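PDB 1Y8C: S-adenosylmethionine-dependent methyltransferase from Clostridium acetobutylicum, which probably transfers methyl groups from S-adenosylmethionine to an acceptor substrate, as other members of its methyltransferase family do. Local coordinates for residues Val18-Trp23 with Thr48-Glu53; Lys222-Ser227 with Lys233-Ile238. All coordinates share one frame; numbering follows the deposited sequence.

Contact 1: Val18-Trp23 with Thr48-Glu53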
ATOM      1  N   VAL A  18      -6.057   9.230  -2.305  1.00 61.95           N
ATOM      2  CA  VAL A  18      -5.365   8.918  -1.074  1.00 63.08           C
ATOM      3  C   VAL A  18      -5.394  10.034  -0.044  1.00 63.82           C
ATOM      4  O   VAL A  18      -5.081  11.179  -0.350  1.00 64.71           O
ATOM      5  CB  VAL A  18      -3.898   8.580  -1.359  1.00 63.49           C
ATOM      6  CG1 VAL A  18      -3.204   8.166  -0.078  1.00 63.00           C
ATOM      7  CG2 VAL A  18      -3.814   7.487  -2.405  1.00 62.60           C
ATOM      8  N   ASP A  19      -5.768   9.684   1.182  1.00 65.74           N
ATOM      9  CA  ASP A  19      -5.813  10.635   2.293  1.00 65.03           C
ATOM     10  C   ASP A  19      -5.218   9.907   3.503  1.00 63.20           C
ATOM     11  O   ASP A  19      -5.841   9.011   4.075  1.00 60.30           O
ATOM     12  CB  ASP A  19      -7.263  11.054   2.570  1.00 69.25           C
ATOM     13  CG  ASP A  19      -7.377  12.182   3.598  1.00 71.62           C
ATOM     14  OD1 ASP A  19      -8.488  12.753   3.709  1.00 74.38           O
ATOM     15  OD2 ASP A  19      -6.376  12.497   4.291  1.00 71.86           O
ATOM     16  N   TYR A  20      -4.007  10.293   3.881  1.00 62.15           N
ATOM     17  CA  TYR A  20      -3.324   9.648   4.991  1.00 62.67           C
ATOM     18  C   TYR A  20      -4.157   9.604   6.263  1.00 62.17           C
ATOM     19  O   TYR A  20      -4.563   8.525   6.701  1.00 61.23           O
ATOM     20  CB  TYR A  20      -1.992  10.346   5.248  1.00 63.10           C
ATOM     21  CG  TYR A  20      -1.089  10.357   4.031  1.00 64.35           C
ATOM     22  CD1 TYR A  20      -0.281  11.461   3.755  1.00 66.95           C
ATOM     23  CD2 TYR A  20      -1.059   9.280   3.145  1.00 65.24           C
ATOM     24  CE1 TYR A  20       0.528  11.500   2.626  1.00 67.06           C
ATOM     25  CE2 TYR A  20      -0.252   9.303   2.010  1.00 66.20           C
ATOM     26  CZ  TYR A  20       0.537  10.417   1.756  1.00 67.84           C
ATOM     27  OH  TYR A  20       1.334  10.466   0.634  1.00 69.58           O
ATOM     28  N   LYS A  21      -4.425  10.770   6.853  1.00 63.24           N
ATOM     29  CA  LYS A  21      -5.209  10.829   8.086  1.00 61.23           C
ATOM     30  C   LYS A  21      -6.501  10.029   7.959  1.00 59.60           C
ATOM     31  O   LYS A  21      -6.829   9.236   8.849  1.00 57.21           O
ATOM     32  CB  LYS A  21      -5.527  12.285   8.460  1.00 64.45           C
ATOM     33  CG  LYS A  21      -4.295  13.093   8.899  1.00 70.51           C
ATOM     34  CD  LYS A  21      -4.480  14.616   8.718  1.00 74.52           C
ATOM     35  CE  LYS A  21      -3.164  15.406   8.925  1.00 77.31           C
ATOM     36  NZ  LYS A  21      -2.524  15.224  10.284  1.00 77.74           N
ATOM     37  N   LYS A  22      -7.226  10.213   6.856  1.00 57.03           N
ATOM     38  CA  LYS A  22      -8.469   9.478   6.690  1.00 55.97           C
ATOM     39  C   LYS A  22      -8.228   7.973   6.826  1.00 55.49           C
ATOM     40  O   LYS A  22      -8.884   7.302   7.625  1.00 56.02           O
ATOM     41  CB  LYS A  22      -9.100   9.765   5.334  1.00 58.60           C
ATOM     42  CG  LYS A  22     -10.300   8.873   5.070  1.00 61.40           C
ATOM     43  CD  LYS A  22     -10.789   8.976   3.647  1.00 64.76           C
ATOM     44  CE  LYS A  22     -11.933   7.998   3.413  1.00 65.53           C
ATOM     45  NZ  LYS A  22     -12.393   7.983   1.998  1.00 67.04           N
ATOM     46  N   TRP A  23      -7.280   7.451   6.056  1.00 54.92           N
ATOM     47  CA  TRP A  23      -6.980   6.029   6.101  1.00 54.46           C
ATOM     48  C   TRP A  23      -6.494   5.604   7.484  1.00 54.15           C
ATOM     49  O   TRP A  23      -7.004   4.635   8.059  1.00 53.16           O
ATOM     50  CB  TRP A  23      -5.936   5.657   5.039  1.00 53.68           C
ATOM     51  CG  TRP A  23      -6.420   5.777   3.619  1.00 54.16           C
ATOM     52  CD1 TRP A  23      -7.544   6.422   3.183  1.00 54.30           C
ATOM     53  CD2 TRP A  23      -5.758   5.291   2.443  1.00 54.21           C
ATOM     54  NE1 TRP A  23      -7.621   6.370   1.810  1.00 54.86           N
ATOM     55  CE2 TRP A  23      -6.535   5.681   1.328  1.00 54.05           C
ATOM     56  CE3 TRP A  23      -4.577   4.563   2.219  1.00 52.79           C
ATOM     57  CZ2 TRP A  23      -6.177   5.371   0.011  1.00 54.64           C
ATOM     58  CZ3 TRP A  23      -4.215   4.253   0.909  1.00 53.42           C
ATOM     59  CH2 TRP A  23      -5.016   4.659  -0.179  1.00 54.26           C
ATOM     60  N   THR A  48       7.799   5.906   1.926  1.00 58.06           N
ATOM     61  CA  THR A  48       8.504   6.951   2.675  1.00 59.06           C
ATOM     62  C   THR A  48       7.845   7.214   4.027  1.00 59.10           C
ATOM     63  O   THR A  48       8.057   8.260   4.621  1.00 60.04           O
ATOM     64  CB  THR A  48       8.547   8.281   1.909  1.00 59.31           C
ATOM     65  OG1 THR A  48       7.207   8.719   1.652  1.00 60.51           O
ATOM     66  CG2 THR A  48       9.309   8.111   0.610  1.00 59.15           C
ATOM     67  N   GLY A  49       7.030   6.271   4.486  1.00 58.58           N
ATOM     68  CA  GLY A  49       6.396   6.392   5.782  1.00 60.07           C
ATOM     69  C   GLY A  49       5.253   7.367   5.959  1.00 61.71           C
ATOM     70  O   GLY A  49       5.021   7.840   7.073  1.00 62.08           O
ATOM     71  N   ASN A  50       4.521   7.658   4.890  1.00 63.01           N
ATOM     72  CA  ASN A  50       3.408   8.596   4.986  1.00 63.51           C
ATOM     73  C   ASN A  50       2.225   8.049   5.755  1.00 63.07           C
ATOM     74  O   ASN A  50       1.391   8.795   6.249  1.00 64.53           O
ATOM     75  CB  ASN A  50       2.969   9.037   3.589  1.00 64.43           C
ATOM     76  CG  ASN A  50       3.928  10.028   2.984  1.00 66.02           C
ATOM     77  OD1 ASN A  50       4.484  10.862   3.697  1.00 65.67           O
ATOM     78  ND2 ASN A  50       4.122   9.962   1.673  1.00 67.83           N
ATOM     79  N   LEU A  51       2.166   6.737   5.875  1.00 63.64           N
ATOM     80  CA  LEU A  51       1.072   6.111   6.585  1.00 62.54           C
ATOM     81  C   LEU A  51       1.600   5.632   7.937  1.00 61.97           C
ATOM     82  O   LEU A  51       0.883   5.619   8.936  1.00 61.95           O
ATOM     83  CB  LEU A  51       0.565   4.948   5.745  1.00 63.41           C
ATOM     84  CG  LEU A  51      -0.895   4.531   5.798  1.00 65.66           C
ATOM     85  CD1 LEU A  51      -1.279   3.964   4.447  1.00 66.31           C
ATOM     86  CD2 LEU A  51      -1.119   3.521   6.891  1.00 64.92           C
ATOM     87  N   THR A  52       2.874   5.265   7.962  1.00 61.44           N
ATOM     88  CA  THR A  52       3.511   4.772   9.174  1.00 61.22           C
ATOM     89  C   THR A  52       3.569   5.837  10.266  1.00 61.73           C
ATOM     90  O   THR A  52       3.324   5.545  11.442  1.00 61.24           O
ATOM     91  CB  THR A  52       4.944   4.297   8.882  1.00 61.37           C
ATOM     92  OG1 THR A  52       4.985   3.682   7.589  1.00 63.16           O
ATOM     93  CG2 THR A  52       5.389   3.290   9.926  1.00 59.93           C
ATOM     94  N   GLU A  53       3.899   7.068   9.881  1.00 61.59           N
ATOM     95  CA  GLU A  53       4.001   8.162  10.844  1.00 62.10           C
ATOM     96  C   GLU A  53       2.667   8.454  11.533  1.00 62.16           C
ATOM     97  O   GLU A  53       2.640   9.069  12.587  1.00 63.17           O
ATOM     98  CB  GLU A  53       4.515   9.433  10.167  1.00 63.27           C
ATOM     99  CG  GLU A  53       3.569   9.985   9.128  1.00 66.33           C
ATOM    100  CD  GLU A  53       4.046  11.281   8.508  1.00 68.78           C
ATOM    101  OE1 GLU A  53       3.503  11.650   7.442  1.00 72.72           O
ATOM    102  OE2 GLU A  53       4.947  11.938   9.075  1.00 68.32           O
TER
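The phenol ring of Y20, in the first turn of helix 20-32, takes the CB of N50 over one face; N50 belongs to the loop leading into helix 52-55. With CG anti to the carbonyl carbon (chi1 -57°), Y20 directs its ring towards this loop and offers it that face. Beginning at the base, CB of Y20 is 3.9 Å from the backbone O of N50, and CG is a little nearer to that same oxygen. CD1 and CD2 are about equally far from this oxygen and from N50 CB. Farther out the asparagine side chain takes over: CE1 and CE2 both meet N50 CB, and Y20 CZ comes closest to N50 CB, at 3.3 Å. That carbon sits over the outer part of the face, 3.6 Å from the ring centroid and 21° off the normal. This is a CH-pi contact, and the amide plane, tilted only 25° from the ring, continues it past the rim. At the tip, Y20 OH comes 3.0 Å from N50 ND2, but the angle is too poor for a hydrogen bond. The hydroxyl is bonded instead to D11 of helix 3-15.

A second, apolar contact runs beside this one. W23, one turn along the helix, brings the edge of its indole to L51, with CE3 4.0 Å from CD1; leucine's branched end suits the rim of a broad ring.

The sequence around T48, G49 and N50 matches the glycine-rich loop after the first strand of Rossmann-like methyltransferases, which in relatives binds the cofactor. G49 has a positive phi, a conformation that glycine adopts more readily than residues with a CB. The chemistry implies that helix 20-32 is held to this loop by ring faces and edges, the tyrosine's polar end being satisfied by a third element, helix 3-15.

Contact 2: Lys222-Ser227 with Lys233-Ile238; sequences KVDCYS and KFTERI
C225 N donates to R237 O, a 2.6 Å bond that fastens the end of strand 217-224 to the start of strand 237-244. The preceding pair, D224 with I238, is antiparallel and non-hydrogen-bonded, and D224 completes the join through water. Its OD1 accepts a hydrogen from a water 2.9 Å away, and the same water accepts one from R237 N, also at 2.9 Å. A short, charged aspartate suits this place because its carboxylate can reach such a bridge; CG anti to the backbone N (chi1 -171°) turns it towards the 233-238 segment. The backbone O of D224 is satisfied as well, by S227 OG at 2.8 Å, in the carbonyl plane, which ties down the turn.

R237 is long enough to carry its charge away from the strand pair. Its guanidinium makes salt bridges with D141, D110 and D17, while C225 SG rests 3.7 Å from its CD and lies near the guanidinium plane. The three carboxylates probably balance the charge of buried R237; D141 also hydrogen-bonds Y226 OH. Beside them, the aliphatic part of K222 lies on I238, CG to CG2 at 3.8 Å, and NZ pairs with E205.

Strands 217-224 and 237-244 form the antiparallel pair closing one edge of the Rossmann-like sheet, next to strand 136-143; helix 20-32 packs against V223, Y226 and R237.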
ATOM      1  N   LYS A 222     -14.961  -6.224   3.969  1.00 63.03           N
ATOM      2  CA  LYS A 222     -14.533  -5.840   2.635  1.00 60.68           C
ATOM      3  C   LYS A 222     -15.296  -4.565   2.281  1.00 61.24           C
ATOM      4  O   LYS A 222     -16.469  -4.619   1.900  1.00 61.68           O
ATOM      5  CB  LYS A 222     -14.869  -6.943   1.633  1.00 58.41           C
ATOM      6  CG  LYS A 222     -14.400  -6.617   0.233  1.00 59.22           C
ATOM      7  CD  LYS A 222     -14.563  -7.776  -0.740  1.00 61.79           C
ATOM      8  CE  LYS A 222     -16.026  -8.165  -0.948  1.00 62.60           C
ATOM      9  NZ  LYS A 222     -16.180  -9.174  -2.047  1.00 63.61           N
ATOM     10  N   VAL A 223     -14.624  -3.423   2.404  1.00 58.89           N
ATOM     11  CA  VAL A 223     -15.256  -2.142   2.120  1.00 58.31           C
ATOM     12  C   VAL A 223     -14.662  -1.369   0.944  1.00 59.43           C
ATOM     13  O   VAL A 223     -13.698  -1.800   0.304  1.00 60.18           O
ATOM     14  CB  VAL A 223     -15.200  -1.229   3.344  1.00 57.76           C
ATOM     15  CG1 VAL A 223     -15.800  -1.941   4.542  1.00 52.83           C
ATOM     16  CG2 VAL A 223     -13.750  -0.804   3.611  1.00 54.86           C
ATOM     17  N   ASP A 224     -15.249  -0.203   0.687  1.00 58.76           N
ATOM     18  CA  ASP A 224     -14.821   0.667  -0.397  1.00 56.40           C
ATOM     19  C   ASP A 224     -13.866   1.745   0.092  1.00 55.66           C
ATOM     20  O   ASP A 224     -14.219   2.587   0.912  1.00 53.93           O
ATOM     21  CB  ASP A 224     -16.031   1.333  -1.050  1.00 56.41           C
ATOM     22  CG  ASP A 224     -15.672   2.082  -2.322  1.00 59.68           C
ATOM     23  OD1 ASP A 224     -14.712   2.890  -2.309  1.00 58.45           O
ATOM     24  OD2 ASP A 224     -16.370   1.874  -3.342  1.00 61.59           O
ATOM     25  N   CYS A 225     -12.652   1.701  -0.431  1.00 54.98           N
ATOM     26  CA  CYS A 225     -11.618   2.661  -0.107  1.00 55.32           C
ATOM     27  C   CYS A 225     -11.652   3.275   1.291  1.00 56.73           C
ATOM     28  O   CYS A 225     -12.016   4.437   1.461  1.00 58.10           O
ATOM     29  CB  CYS A 225     -11.633   3.769  -1.145  1.00 54.04           C
ATOM     30  SG  CYS A 225     -10.197   4.839  -1.079  1.00 62.59           S
ATOM     31  N   TYR A 226     -11.248   2.477   2.277  1.00 57.25           N
ATOM     32  CA  TYR A 226     -11.168   2.873   3.685  1.00 58.42           C
ATOM     33  C   TYR A 226     -12.363   3.647   4.262  1.00 58.62           C
ATOM     34  O   TYR A 226     -12.235   4.777   4.726  1.00 58.65           O
ATOM     35  CB  TYR A 226      -9.867   3.660   3.920  1.00 57.73           C
ATOM     36  CG  TYR A 226      -8.611   2.861   3.622  1.00 56.53           C
ATOM     37  CD1 TYR A 226      -8.145   2.713   2.310  1.00 55.02           C
ATOM     38  CD2 TYR A 226      -7.921   2.206   4.644  1.00 55.22           C
ATOM     39  CE1 TYR A 226      -7.026   1.928   2.024  1.00 54.02           C
ATOM     40  CE2 TYR A 226      -6.806   1.414   4.370  1.00 55.48           C
ATOM     41  CZ  TYR A 226      -6.362   1.272   3.064  1.00 55.98           C
ATOM     42  OH  TYR A 226      -5.284   0.447   2.803  1.00 54.47           O
ATOM     43  N   SER A 227     -13.524   3.010   4.255  1.00 60.16           N
ATOM     44  CA  SER A 227     -14.726   3.617   4.787  1.00 60.23           C
ATOM     45  C   SER A 227     -15.734   2.500   4.973  1.00 62.42           C
ATOM     46  O   SER A 227     -15.530   1.381   4.498  1.00 61.79           O
ATOM     47  CB  SER A 227     -15.283   4.659   3.813  1.00 59.33           C
ATOM     48  OG  SER A 227     -15.879   4.033   2.684  1.00 56.58           O
ATOM     49  N   LYS A 233     -19.946  -2.476  -7.971  1.00 62.01           N
ATOM     50  CA  LYS A 233     -19.467  -2.722  -9.317  1.00 61.47           C
ATOM     51  C   LYS A 233     -18.396  -1.763  -9.833  1.00 60.54           C
ATOM     52  O   LYS A 233     -17.493  -2.176 -10.562  1.00 60.55           O
ATOM     53  CB  LYS A 233     -20.657  -2.710 -10.277  1.00 63.74           C
ATOM     54  CG  LYS A 233     -20.313  -3.065 -11.697  1.00 66.65           C
ATOM     55  CD  LYS A 233     -21.558  -3.210 -12.550  1.00 69.18           C
ATOM     56  CE  LYS A 233     -21.177  -3.694 -13.944  1.00 72.41           C
ATOM     57  NZ  LYS A 233     -22.354  -3.958 -14.821  1.00 75.77           N
ATOM     58  N   PHE A 234     -18.473  -0.492  -9.459  1.00 59.02           N
ATOM     59  CA  PHE A 234     -17.499   0.466  -9.967  1.00 56.66           C
ATOM     60  C   PHE A 234     -16.445   0.930  -8.971  1.00 55.42           C
ATOM     61  O   PHE A 234     -15.678   1.850  -9.268  1.00 56.75           O
ATOM     62  CB  PHE A 234     -18.225   1.680 -10.544  1.00 55.78           C
ATOM     63  CG  PHE A 234     -19.269   1.330 -11.565  1.00 55.74           C
ATOM     64  CD1 PHE A 234     -20.626   1.382 -11.246  1.00 54.92           C
ATOM     65  CD2 PHE A 234     -18.901   0.946 -12.846  1.00 55.32           C
ATOM     66  CE1 PHE A 234     -21.599   1.068 -12.190  1.00 53.94           C
ATOM     67  CE2 PHE A 234     -19.869   0.630 -13.792  1.00 55.93           C
ATOM     68  CZ  PHE A 234     -21.224   0.690 -13.462  1.00 52.94           C
ATOM     69  N   THR A 235     -16.404   0.303  -7.798  1.00 52.93           N
ATOM     70  CA  THR A 235     -15.422   0.666  -6.780  1.00 50.57           C
ATOM     71  C   THR A 235     -14.012   0.629  -7.364  1.00 48.73           C
ATOM     72  O   THR A 235     -13.671  -0.277  -8.105  1.00 47.18           O
ATOM     73  CB  THR A 235     -15.499  -0.295  -5.599  1.00 51.29           C
ATOM     74  OG1 THR A 235     -16.816  -0.245  -5.038  1.00 52.64           O
ATOM     75  CG2 THR A 235     -14.475   0.088  -4.531  1.00 51.21           C
ATOM     76  N   GLU A 236     -13.191   1.613  -7.034  1.00 48.74           N
ATOM     77  CA  GLU A 236     -11.851   1.642  -7.579  1.00 47.61           C
ATOM     78  C   GLU A 236     -10.782   1.129  -6.629  1.00 46.54           C
ATOM     79  O   GLU A 236      -9.721   0.691  -7.063  1.00 45.74           O
ATOM     80  CB  GLU A 236     -11.499   3.056  -8.018  1.00 47.93           C
ATOM     81  CG  GLU A 236     -12.465   3.637  -9.018  1.00 54.39           C
ATOM     82  CD  GLU A 236     -11.891   4.839  -9.743  1.00 58.38           C
ATOM     83  OE1 GLU A 236     -10.904   5.428  -9.237  1.00 62.34           O
ATOM     84  OE2 GLU A 236     -12.428   5.195 -10.818  1.00 57.21           O
ATOM     85  N   ARG A 237     -11.050   1.186  -5.333  1.00 46.02           N
ATOM     86  CA  ARG A 237     -10.071   0.735  -4.350  1.00 45.92           C
ATOM     87  C   ARG A 237     -10.751  -0.056  -3.243  1.00 46.00           C
ATOM     88  O   ARG A 237     -11.565   0.473  -2.497  1.00 45.45           O
ATOM     89  CB  ARG A 237      -9.319   1.935  -3.752  1.00 45.02           C
ATOM     90  CG  ARG A 237      -8.188   1.524  -2.819  1.00 44.80           C
ATOM     91  CD  ARG A 237      -7.418   2.711  -2.252  1.00 43.79           C
ATOM     92  NE  ARG A 237      -6.712   3.477  -3.269  1.00 46.60           N
ATOM     93  CZ  ARG A 237      -5.539   3.145  -3.806  1.00 50.55           C
ATOM     94  NH1 ARG A 237      -4.907   2.041  -3.428  1.00 51.50           N
ATOM     95  NH2 ARG A 237      -4.986   3.925  -4.736  1.00 50.65           N
ATOM     96  N   ILE A 238     -10.403  -1.327  -3.137  1.00 46.43           N
ATOM     97  CA  ILE A 238     -10.995  -2.184  -2.138  1.00 46.87           C
ATOM     98  C   ILE A 238     -10.119  -2.380  -0.910  1.00 49.24           C
ATOM     99  O   ILE A 238      -8.945  -2.739  -1.018  1.00 50.51           O
ATOM    100  CB  ILE A 238     -11.337  -3.558  -2.753  1.00 46.97           C
ATOM    101  CG1 ILE A 238     -12.369  -3.364  -3.875  1.00 47.64           C
ATOM    102  CG2 ILE A 238     -11.829  -4.499  -1.670  1.00 43.49           C
ATOM    103  CD1 ILE A 238     -12.683  -4.594  -4.711  1.00 46.06           C
TER
HETATM  104  O   HOH W   1     -12.918   3.231  -4.536  1.00 52.70           O

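How the contacts relate
Contact 1 closes before contact 2 opens, and their centres are about 17 Å apart, yet the two meet directly. W23 of contact 1 stacks on the ring of Y226 and also touches R237, both from contact 2, while K22 packs on the backbone of C225 and Y226. The first turn of helix 20-32, chiefly W23, thus lies between the loop after strand 40-44 and the pair 217-224 and 237-244. These strands belong to one seven-stranded sheet of order 3-2-1-4-5-7-6, the pattern of Rossmann-like methyltransferases. Helix and loop, both near the start of the chain, are so brought against its last two strands, and the two contacts share one stretch of core.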